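Local coordinates for protein coclaurine N-methyltransferase (Coptis japonica, PDB 6GKV) that catalyses transfer of a methyl group from S-adenosyl-L-methionine to the ring nitrogen of coclaurine and related tetrahydroisoquinolines in plant alkaloid biosynthesis, at residues L112-C116 against A136-V141; Y206-R211 against F264-D270. One frame throughout, in Å; residues are numbered along the deposited sequence.

Both contacts fall within the cyclopropane-synthetase-like methyltransferase region, and they follow one another along the chain, neither nested nor crossed. Contact 1 comes first: helix 104-118 leads through strand 126-130 into helix 136-143, and L112-C116 meeting A136-V141 closes this short loop of 19 residues beside the bound S-adenosyl-L-homocysteine. The chain then adds strands 149-154, 176-179 and 191-197 before contact 2 opens at helix 206-215. Strand 221-230, the next parallel strand, and the two-stranded 235-236/257-258 sheet intervene before F264-D270 returns to Y206-R211, closing a wider loop of 52 residues near the dimer interface. The centres of contacts 1 and 2 lie about 24 Å apart, their nearest atoms about 13 Å apart.

Contact 1 of 2, residues L112-C116 against A136-V141; sequences LDLYC and ALTLHV
L112 fills the groove: its CB, CD1 and CD2 each meet a different part of helix 136-143. CB sits almost squarely over the H140 ring, 3.8 Å from its centroid, a CH-pi contact. CD1 reaches the backbone turn at A136, 3.5 Å from A136 O, while CD2 packs on CA and CD1 of L137. With CG anti to the backbone N (chi1 -180°), L137 swings CD1 into the notch between L112 CD2 and the ring edge of Y115, 4.0 Å from Y115 CD2. The axes of the two segments cross at -68° on one side of a Rossmann-like methyltransferase sheet, where A136 is consistent with the last position of a GxGxxA pattern and its side chain lies about 5 Å from the bound S-adenosyl-L-homocysteine. Farther along, C116 SG lies in the crook between V141 CG2, at 3.8 Å, and the edge of the imidazole. D113 OD1 meets that ring in its plane, 3.1 Å from H140 CE1, the carboxylate turned 57° from it. Replacing H140 by an alanine is likely to open a gap over L112 CB and leave the D113 carboxylate without the imidazole edge beside it. L137 also packs on L195 and I197 of strand 191-197, and Y115 OH hydrogen-bonds E226.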
ATOM      1  N   LEU A 112       7.802  -0.599 -23.987  1.00 51.60           N
ATOM      2  CA  LEU A 112       6.888  -1.523 -24.639  1.00 54.75           C
ATOM      3  C   LEU A 112       7.328  -2.962 -24.370  1.00 65.17           C
ATOM      4  O   LEU A 112       6.508  -3.821 -24.023  1.00 57.88           O
ATOM      5  CB  LEU A 112       6.815  -1.228 -26.143  1.00 49.03           C
ATOM      6  CG  LEU A 112       6.014   0.049 -26.449  1.00 46.40           C
ATOM      7  CD1 LEU A 112       5.993   0.411 -27.936  1.00 46.22           C
ATOM      8  CD2 LEU A 112       4.589  -0.060 -25.892  1.00 49.21           C
ATOM      9  N   ASP A 113       8.631  -3.203 -24.511  1.00 69.02           N
ATOM     10  CA  ASP A 113       9.232  -4.480 -24.145  1.00 70.17           C
ATOM     11  C   ASP A 113       8.963  -4.829 -22.687  1.00 66.17           C
ATOM     12  O   ASP A 113       8.564  -5.951 -22.368  1.00 64.01           O
ATOM     13  CB  ASP A 113      10.737  -4.452 -24.400  1.00 71.72           C
ATOM     14  CG  ASP A 113      11.082  -4.738 -25.847  1.00 74.45           C
ATOM     15  OD1 ASP A 113      10.166  -5.122 -26.604  1.00 69.16           O
ATOM     16  OD2 ASP A 113      12.266  -4.597 -26.222  1.00 80.70           O
ATOM     17  N   LEU A 114       9.170  -3.856 -21.805  1.00 57.67           N
ATOM     18  CA  LEU A 114       8.964  -4.069 -20.377  1.00 58.57           C
ATOM     19  C   LEU A 114       7.507  -4.446 -20.043  1.00 59.40           C
ATOM     20  O   LEU A 114       7.259  -5.226 -19.129  1.00 67.80           O
ATOM     21  CB  LEU A 114       9.400  -2.819 -19.599  1.00 53.97           C
ATOM     22  CG  LEU A 114       9.345  -2.898 -18.076  1.00 51.03           C
ATOM     23  CD1 LEU A 114      10.051  -4.151 -17.527  1.00 39.52           C
ATOM     24  CD2 LEU A 114       9.896  -1.618 -17.439  1.00 39.28           C
ATOM     25  N   TYR A 115       6.551  -3.899 -20.787  1.00 55.30           N
ATOM     26  CA  TYR A 115       5.145  -4.254 -20.617  1.00 55.78           C
ATOM     27  C   TYR A 115       4.913  -5.728 -20.930  1.00 55.73           C
ATOM     28  O   TYR A 115       4.181  -6.416 -20.223  1.00 53.71           O
ATOM     29  CB  TYR A 115       4.245  -3.420 -21.524  1.00 57.84           C
ATOM     30  CG  TYR A 115       4.176  -1.946 -21.217  1.00 59.22           C
ATOM     31  CD1 TYR A 115       4.337  -1.473 -19.930  1.00 55.10           C
ATOM     32  CD2 TYR A 115       3.898  -1.019 -22.236  1.00 60.82           C
ATOM     33  CE1 TYR A 115       4.213  -0.117 -19.658  1.00 44.67           C
ATOM     34  CE2 TYR A 115       3.812   0.333 -21.981  1.00 51.01           C
ATOM     35  CZ  TYR A 115       3.989   0.784 -20.685  1.00 43.94           C
ATOM     36  OH  TYR A 115       3.911   2.139 -20.427  1.00 41.50           O
ATOM     37  N   CYS A 116       5.531  -6.196 -22.012  1.00 55.61           N
ATOM     38  CA  CYS A 116       5.371  -7.576 -22.451  1.00 61.21           C
ATOM     39  C   CYS A 116       5.995  -8.532 -21.472  1.00 58.13           C
ATOM     40  O   CYS A 116       5.488  -9.623 -21.257  1.00 63.76           O
ATOM     41  CB  CYS A 116       5.988  -7.783 -23.829  1.00 62.47           C
ATOM     42  SG  CYS A 116       5.313  -6.676 -25.049  1.00 70.55           S
ATOM     43  N   ALA A 136       0.711   2.309 -30.028  1.00 68.02           N
ATOM     44  CA  ALA A 136       2.123   1.988 -29.833  1.00 59.82           C
ATOM     45  C   ALA A 136       2.299   0.563 -29.306  1.00 56.12           C
ATOM     46  O   ALA A 136       3.151  -0.196 -29.803  1.00 53.04           O
ATOM     47  CB  ALA A 136       2.760   2.979 -28.894  1.00 61.66           C
ATOM     48  N   LEU A 137       1.468   0.193 -28.331  1.00 50.14           N
ATOM     49  CA  LEU A 137       1.536  -1.143 -27.730  1.00 55.80           C
ATOM     50  C   LEU A 137       0.862  -2.204 -28.593  1.00 60.99           C
ATOM     51  O   LEU A 137       1.407  -3.292 -28.773  1.00 67.91           O
ATOM     52  CB  LEU A 137       0.906  -1.139 -26.339  1.00 54.61           C
ATOM     53  CG  LEU A 137       0.881  -2.450 -25.543  1.00 60.48           C
ATOM     54  CD1 LEU A 137       2.294  -3.021 -25.300  1.00 50.00           C
ATOM     55  CD2 LEU A 137       0.157  -2.219 -24.223  1.00 61.77           C
ATOM     56  N   THR A 138      -0.317  -1.886 -29.124  1.00 61.75           N
ATOM     57  CA  THR A 138      -1.036  -2.806 -30.003  1.00 60.79           C
ATOM     58  C   THR A 138      -0.149  -3.273 -31.146  1.00 63.04           C
ATOM     59  O   THR A 138       0.041  -4.469 -31.339  1.00 70.79           O
ATOM     60  CB  THR A 138      -2.311  -2.158 -30.575  1.00 63.05           C
ATOM     61  OG1 THR A 138      -3.293  -2.064 -29.540  1.00 68.34           O
ATOM     62  CG2 THR A 138      -2.878  -2.988 -31.715  1.00 56.91           C
ATOM     63  N   LEU A 139       0.412  -2.322 -31.882  1.00 63.16           N
ATOM     64  CA  LEU A 139       1.227  -2.635 -33.051  1.00 64.23           C
ATOM     65  C   LEU A 139       2.484  -3.422 -32.678  1.00 60.58           C
ATOM     66  O   LEU A 139       2.930  -4.303 -33.415  1.00 60.30           O
ATOM     67  CB  LEU A 139       1.602  -1.344 -33.784  1.00 59.83           C
ATOM     68  CG  LEU A 139       0.369  -0.507 -34.114  1.00 63.80           C
ATOM     69  CD1 LEU A 139       0.708   0.817 -34.844  1.00 59.20           C
ATOM     70  CD2 LEU A 139      -0.607  -1.372 -34.912  1.00 62.99           C
ATOM     71  N   HIS A 140       3.046  -3.092 -31.524  1.00 52.84           N
ATOM     72  CA  HIS A 140       4.295  -3.691 -31.074  1.00 58.17           C
ATOM     73  C   HIS A 140       4.083  -5.151 -30.692  1.00 64.16           C
ATOM     74  O   HIS A 140       4.833  -6.034 -31.118  1.00 67.31           O
ATOM     75  CB  HIS A 140       4.859  -2.899 -29.892  1.00 54.36           C
ATOM     76  CG  HIS A 140       6.135  -3.453 -29.337  1.00 63.38           C
ATOM     77  ND1 HIS A 140       6.163  -4.378 -28.314  1.00 55.96           N
ATOM     78  CD2 HIS A 140       7.427  -3.195 -29.652  1.00 68.62           C
ATOM     79  CE1 HIS A 140       7.419  -4.670 -28.023  1.00 56.35           C
ATOM     80  NE2 HIS A 140       8.205  -3.969 -28.820  1.00 67.62           N
ATOM     81  N   VAL A 141       3.057  -5.398 -29.884  1.00 65.10           N
ATOM     82  CA  VAL A 141       2.706  -6.759 -29.497  1.00 68.38           C
ATOM     83  C   VAL A 141       2.253  -7.547 -30.726  1.00 75.65           C
ATOM     84  O   VAL A 141       2.637  -8.707 -30.901  1.00 75.47           O
ATOM     85  CB  VAL A 141       1.594  -6.772 -28.413  1.00 62.64           C
ATOM     86  CG1 VAL A 141       1.040  -8.176 -28.195  1.00 60.24           C
ATOM     87  CG2 VAL A 141       2.120  -6.198 -27.114  1.00 62.95           C
TER

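Contact 2 of 2, residues Y206-R211 against F264-D270; sequences YELLLR and FLYFQDD
Y206, F264 and F267 form an aromatic cluster in which Y206 takes part in two edge-to-face pairs. F264 drives its CE1 corner at the middle of the Y206 face, with centroids 4.7 Å apart and planes at 83°. Y206 in turn presents its own edge to the face of F267. Its CB lies over that same F267 ring, 3.7 Å from the centroid, in a CH-pi contact. With CG anti to the carbonyl carbon (chi1 -73°), F267 holds its ring against the first turn of helix 206-215, beneath Y206 CB and beside E207 CB.

The aliphatic share falls to L210, whose CD1 touches F267 CB at 3.8 Å and rests against F267 O.

Charged groups gather at the other end. R211 NH1 makes a salt bridge to D270 OD1 at 2.7 Å; the carboxylate stands nearly upright to the guanidinium, planes 83° apart, with OD2 over one face. Within the helix, R211 NH2 makes a hydrogen-bonded salt bridge to E207 OE2 at 3.2 Å in the guanidinium plane, so two acids would hold the arginine's rotation. The carboxylates of E207 and D269 come close, a repulsion probably eased by R59, which forms salt bridges to both.

One water donates to E207 O at 3.1 Å and to D270 OD2 at 2.8 Å, joining the helix backbone to the loop.

Helix 206-215 and the loop ahead of strand 272-279 are thus tied together beside strand 221-230, where L210 packs on L223 and F264 on L225. Y206 reaches L58 of helix 44-58, and D269 hydrogen-bonds S272 and forms a salt bridge to K350, both of the second subunit, placing the loop at the interface of the homodimer.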
ATOM      1  N   TYR A 206     -13.271   3.164  -9.422  1.00 51.91           N
ATOM      2  CA  TYR A 206     -12.373   2.078  -9.801  1.00 45.46           C
ATOM      3  C   TYR A 206     -12.920   0.703  -9.453  1.00 38.52           C
ATOM      4  O   TYR A 206     -12.629  -0.290 -10.124  1.00 47.53           O
ATOM      5  CB  TYR A 206     -11.030   2.271  -9.117  1.00 50.33           C
ATOM      6  CG  TYR A 206     -10.240   3.478  -9.567  1.00 48.68           C
ATOM      7  CD1 TYR A 206      -9.997   3.714 -10.908  1.00 45.72           C
ATOM      8  CD2 TYR A 206      -9.727   4.372  -8.639  1.00 52.53           C
ATOM      9  CE1 TYR A 206      -9.267   4.809 -11.312  1.00 46.24           C
ATOM     10  CE2 TYR A 206      -8.993   5.470  -9.033  1.00 52.43           C
ATOM     11  CZ  TYR A 206      -8.768   5.689 -10.369  1.00 47.83           C
ATOM     12  OH  TYR A 206      -8.019   6.787 -10.765  1.00 44.45           O
ATOM     13  N   GLU A 207     -13.708   0.633  -8.395  1.00 37.53           N
ATOM     14  CA  GLU A 207     -14.355  -0.632  -8.050  1.00 45.15           C
ATOM     15  C   GLU A 207     -15.290  -1.082  -9.195  1.00 44.25           C
ATOM     16  O   GLU A 207     -15.292  -2.261  -9.566  1.00 47.22           O
ATOM     17  CB  GLU A 207     -15.124  -0.505  -6.720  1.00 48.77           C
ATOM     18  CG  GLU A 207     -15.961  -1.727  -6.342  1.00 57.50           C
ATOM     19  CD  GLU A 207     -16.955  -1.445  -5.218  1.00 69.97           C
ATOM     20  OE1 GLU A 207     -16.641  -0.642  -4.320  1.00 72.79           O
ATOM     21  OE2 GLU A 207     -18.065  -2.015  -5.238  1.00 78.38           O
ATOM     22  N   LEU A 208     -16.062  -0.150  -9.765  1.00 41.17           N
ATOM     23  CA  LEU A 208     -16.976  -0.499 -10.873  1.00 50.13           C
ATOM     24  C   LEU A 208     -16.198  -0.796 -12.153  1.00 46.45           C
ATOM     25  O   LEU A 208     -16.463  -1.780 -12.822  1.00 49.86           O
ATOM     26  CB  LEU A 208     -18.006   0.605 -11.131  1.00 45.83           C
ATOM     27  CG  LEU A 208     -19.142   0.718 -10.107  1.00 51.91           C
ATOM     28  CD1 LEU A 208     -20.106   1.835 -10.481  1.00 54.04           C
ATOM     29  CD2 LEU A 208     -19.898  -0.594  -9.958  1.00 50.46           C
ATOM     30  N   LEU A 209     -15.216   0.034 -12.469  1.00 45.90           N
ATOM     31  CA  LEU A 209     -14.364  -0.198 -13.636  1.00 49.76           C
ATOM     32  C   LEU A 209     -13.613  -1.546 -13.585  1.00 53.53           C
ATOM     33  O   LEU A 209     -13.590  -2.283 -14.577  1.00 55.45           O
ATOM     34  CB  LEU A 209     -13.352   0.946 -13.777  1.00 44.92           C
ATOM     35  CG  LEU A 209     -12.541   0.864 -15.062  1.00 46.51           C
ATOM     36  CD1 LEU A 209     -13.498   0.838 -16.245  1.00 51.73           C
ATOM     37  CD2 LEU A 209     -11.606   2.025 -15.172  1.00 51.36           C
ATOM     38  N   LEU A 210     -12.988  -1.858 -12.444  1.00 40.28           N
ATOM     39  CA  LEU A 210     -12.268  -3.123 -12.296  1.00 42.56           C
ATOM     40  C   LEU A 210     -13.211  -4.337 -12.228  1.00 52.04           C
ATOM     41  O   LEU A 210     -12.849  -5.434 -12.686  1.00 48.92           O
ATOM     42  CB  LEU A 210     -11.354  -3.080 -11.059  1.00 41.15           C
ATOM     43  CG  LEU A 210     -10.069  -2.269 -11.323  1.00 43.67           C
ATOM     44  CD1 LEU A 210      -9.274  -2.022 -10.059  1.00 39.54           C
ATOM     45  CD2 LEU A 210      -9.173  -2.917 -12.392  1.00 39.70           C
ATOM     46  N   ARG A 211     -14.417  -4.160 -11.684  1.00 49.29           N
ATOM     47  CA  ARG A 211     -15.400  -5.232 -11.757  1.00 54.19           C
ATOM     48  C   ARG A 211     -15.662  -5.572 -13.229  1.00 60.62           C
ATOM     49  O   ARG A 211     -15.653  -6.747 -13.621  1.00 62.36           O
ATOM     50  CB  ARG A 211     -16.711  -4.857 -11.044  1.00 55.77           C
ATOM     51  CG  ARG A 211     -17.728  -6.029 -10.907  1.00 56.40           C
ATOM     52  CD  ARG A 211     -18.926  -5.654 -10.021  1.00 60.44           C
ATOM     53  NE  ARG A 211     -18.507  -4.949  -8.808  1.00 75.00           N
ATOM     54  CZ  ARG A 211     -17.999  -5.535  -7.721  1.00 87.36           C
ATOM     55  NH1 ARG A 211     -17.849  -6.855  -7.676  1.00100.69           N
ATOM     56  NH2 ARG A 211     -17.639  -4.808  -6.670  1.00 78.54           N
ATOM     57  N   PHE A 264      -4.355   1.049  -6.066  1.00 37.28           N
ATOM     58  CA  PHE A 264      -5.203  -0.001  -6.572  1.00 38.45           C
ATOM     59  C   PHE A 264      -5.041  -1.272  -5.778  1.00 45.95           C
ATOM     60  O   PHE A 264      -5.775  -2.230  -5.979  1.00 46.12           O
ATOM     61  CB  PHE A 264      -4.922  -0.195  -8.047  1.00 42.73           C
ATOM     62  CG  PHE A 264      -5.191   1.042  -8.840  1.00 37.87           C
ATOM     63  CD1 PHE A 264      -6.481   1.534  -8.939  1.00 49.88           C
ATOM     64  CD2 PHE A 264      -4.163   1.745  -9.446  1.00 38.23           C
ATOM     65  CE1 PHE A 264      -6.758   2.707  -9.651  1.00 53.61           C
ATOM     66  CE2 PHE A 264      -4.428   2.908 -10.158  1.00 52.11           C
ATOM     67  CZ  PHE A 264      -5.730   3.393 -10.256  1.00 51.99           C
ATOM     68  N   LEU A 265      -4.112  -1.252  -4.823  1.00 46.36           N
ATOM     69  CA  LEU A 265      -4.045  -2.291  -3.818  1.00 46.26           C
ATOM     70  C   LEU A 265      -5.355  -2.305  -3.027  1.00 48.68           C
ATOM     71  O   LEU A 265      -5.673  -3.284  -2.337  1.00 41.70           O
ATOM     72  CB  LEU A 265      -2.850  -2.074  -2.876  1.00 47.05           C
ATOM     73  CG  LEU A 265      -1.440  -2.079  -3.503  1.00 48.60           C
ATOM     74  CD1 LEU A 265      -0.363  -1.926  -2.448  1.00 32.83           C
ATOM     75  CD2 LEU A 265      -1.173  -3.327  -4.358  1.00 41.64           C
ATOM     76  N   TYR A 266      -6.107  -1.208  -3.118  1.00 43.63           N
ATOM     77  CA  TYR A 266      -7.311  -1.045  -2.310  1.00 39.54           C
ATOM     78  C   TYR A 266      -8.554  -1.350  -3.119  1.00 37.76           C
ATOM     79  O   TYR A 266      -9.675  -1.158  -2.649  1.00 35.22           O
ATOM     80  CB  TYR A 266      -7.391   0.372  -1.744  1.00 39.33           C
ATOM     81  CG  TYR A 266      -6.416   0.654  -0.614  1.00 41.68           C
ATOM     82  CD1 TYR A 266      -6.644   0.145   0.672  1.00 39.17           C
ATOM     83  CD2 TYR A 266      -5.284   1.427  -0.822  1.00 43.01           C
ATOM     84  CE1 TYR A 266      -5.772   0.383   1.711  1.00 31.39           C
ATOM     85  CE2 TYR A 266      -4.380   1.691   0.233  1.00 43.47           C
ATOM     86  CZ  TYR A 266      -4.641   1.167   1.494  1.00 42.09           C
ATOM     87  OH  TYR A 266      -3.778   1.421   2.538  1.00 42.59           O
ATOM     88  N   PHE A 267      -8.342  -1.813  -4.346  1.00 32.57           N
ATOM     89  CA  PHE A 267      -9.434  -2.123  -5.264  1.00 37.89           C
ATOM     90  C   PHE A 267      -9.247  -3.553  -5.793  1.00 43.88           C
ATOM     91  O   PHE A 267      -8.927  -3.777  -6.967  1.00 40.70           O
ATOM     92  CB  PHE A 267      -9.493  -1.082  -6.401  1.00 38.92           C
ATOM     93  CG  PHE A 267     -10.016   0.266  -5.953  1.00 33.69           C
ATOM     94  CD1 PHE A 267     -11.395   0.486  -5.811  1.00 38.54           C
ATOM     95  CD2 PHE A 267      -9.143   1.300  -5.667  1.00 26.03           C
ATOM     96  CE1 PHE A 267     -11.888   1.715  -5.379  1.00 36.90           C
ATOM     97  CE2 PHE A 267      -9.614   2.522  -5.205  1.00 31.65           C
ATOM     98  CZ  PHE A 267     -10.996   2.739  -5.074  1.00 36.42           C
ATOM     99  N   GLN A 268      -9.427  -4.516  -4.889  1.00 45.09           N
ATOM    100  CA  GLN A 268      -9.115  -5.908  -5.168  1.00 48.37           C
ATOM    101  C   GLN A 268     -10.294  -6.810  -4.858  1.00 50.15           C
ATOM    102  O   GLN A 268     -10.105  -7.969  -4.469  1.00 43.75           O
ATOM    103  CB  GLN A 268      -7.882  -6.356  -4.370  1.00 46.74           C
ATOM    104  CG  GLN A 268      -6.612  -5.701  -4.855  1.00 46.11           C
ATOM    105  CD  GLN A 268      -5.351  -6.362  -4.331  1.00 49.53           C
ATOM    106  OE1 GLN A 268      -4.934  -7.405  -4.825  1.00 45.28           O
ATOM    107  NE2 GLN A 268      -4.728  -5.744  -3.332  1.00 51.90           N
ATOM    108  N   ASP A 269     -11.502  -6.273  -5.043  1.00 48.92           N
ATOM    109  CA  ASP A 269     -12.724  -7.043  -4.881  1.00 49.99           C
ATOM    110  C   ASP A 269     -12.915  -8.118  -5.958  1.00 51.33           C
ATOM    111  O   ASP A 269     -13.582  -9.111  -5.707  1.00 55.31           O
ATOM    112  CB  ASP A 269     -13.930  -6.120  -4.874  1.00 53.73           C
ATOM    113  CG  ASP A 269     -14.006  -5.273  -3.632  1.00 62.44           C
ATOM    114  OD1 ASP A 269     -13.199  -5.494  -2.708  1.00 68.23           O
ATOM    115  OD2 ASP A 269     -14.890  -4.398  -3.558  1.00 60.42           O
ATOM    116  N   ASP A 270     -12.349  -7.921  -7.148  1.00 50.96           N
ATOM    117  CA  ASP A 270     -12.607  -8.834  -8.266  1.00 55.82           C
ATOM    118  C   ASP A 270     -11.342  -9.156  -9.048  1.00 52.81           C
ATOM    119  O   ASP A 270     -11.383  -9.871 -10.052  1.00 58.06           O
ATOM    120  CB  ASP A 270     -13.646  -8.245  -9.232  1.00 53.60           C
ATOM    121  CG  ASP A 270     -14.878  -7.728  -8.526  1.00 51.66           C
ATOM    122  OD1 ASP A 270     -15.716  -8.536  -8.077  1.00 50.47           O
ATOM    123  OD2 ASP A 270     -14.992  -6.495  -8.404  1.00 49.60           O
TER
HETATM  124  O   HOH W   1     -13.253  -4.263  -8.293  1.00 52.80           O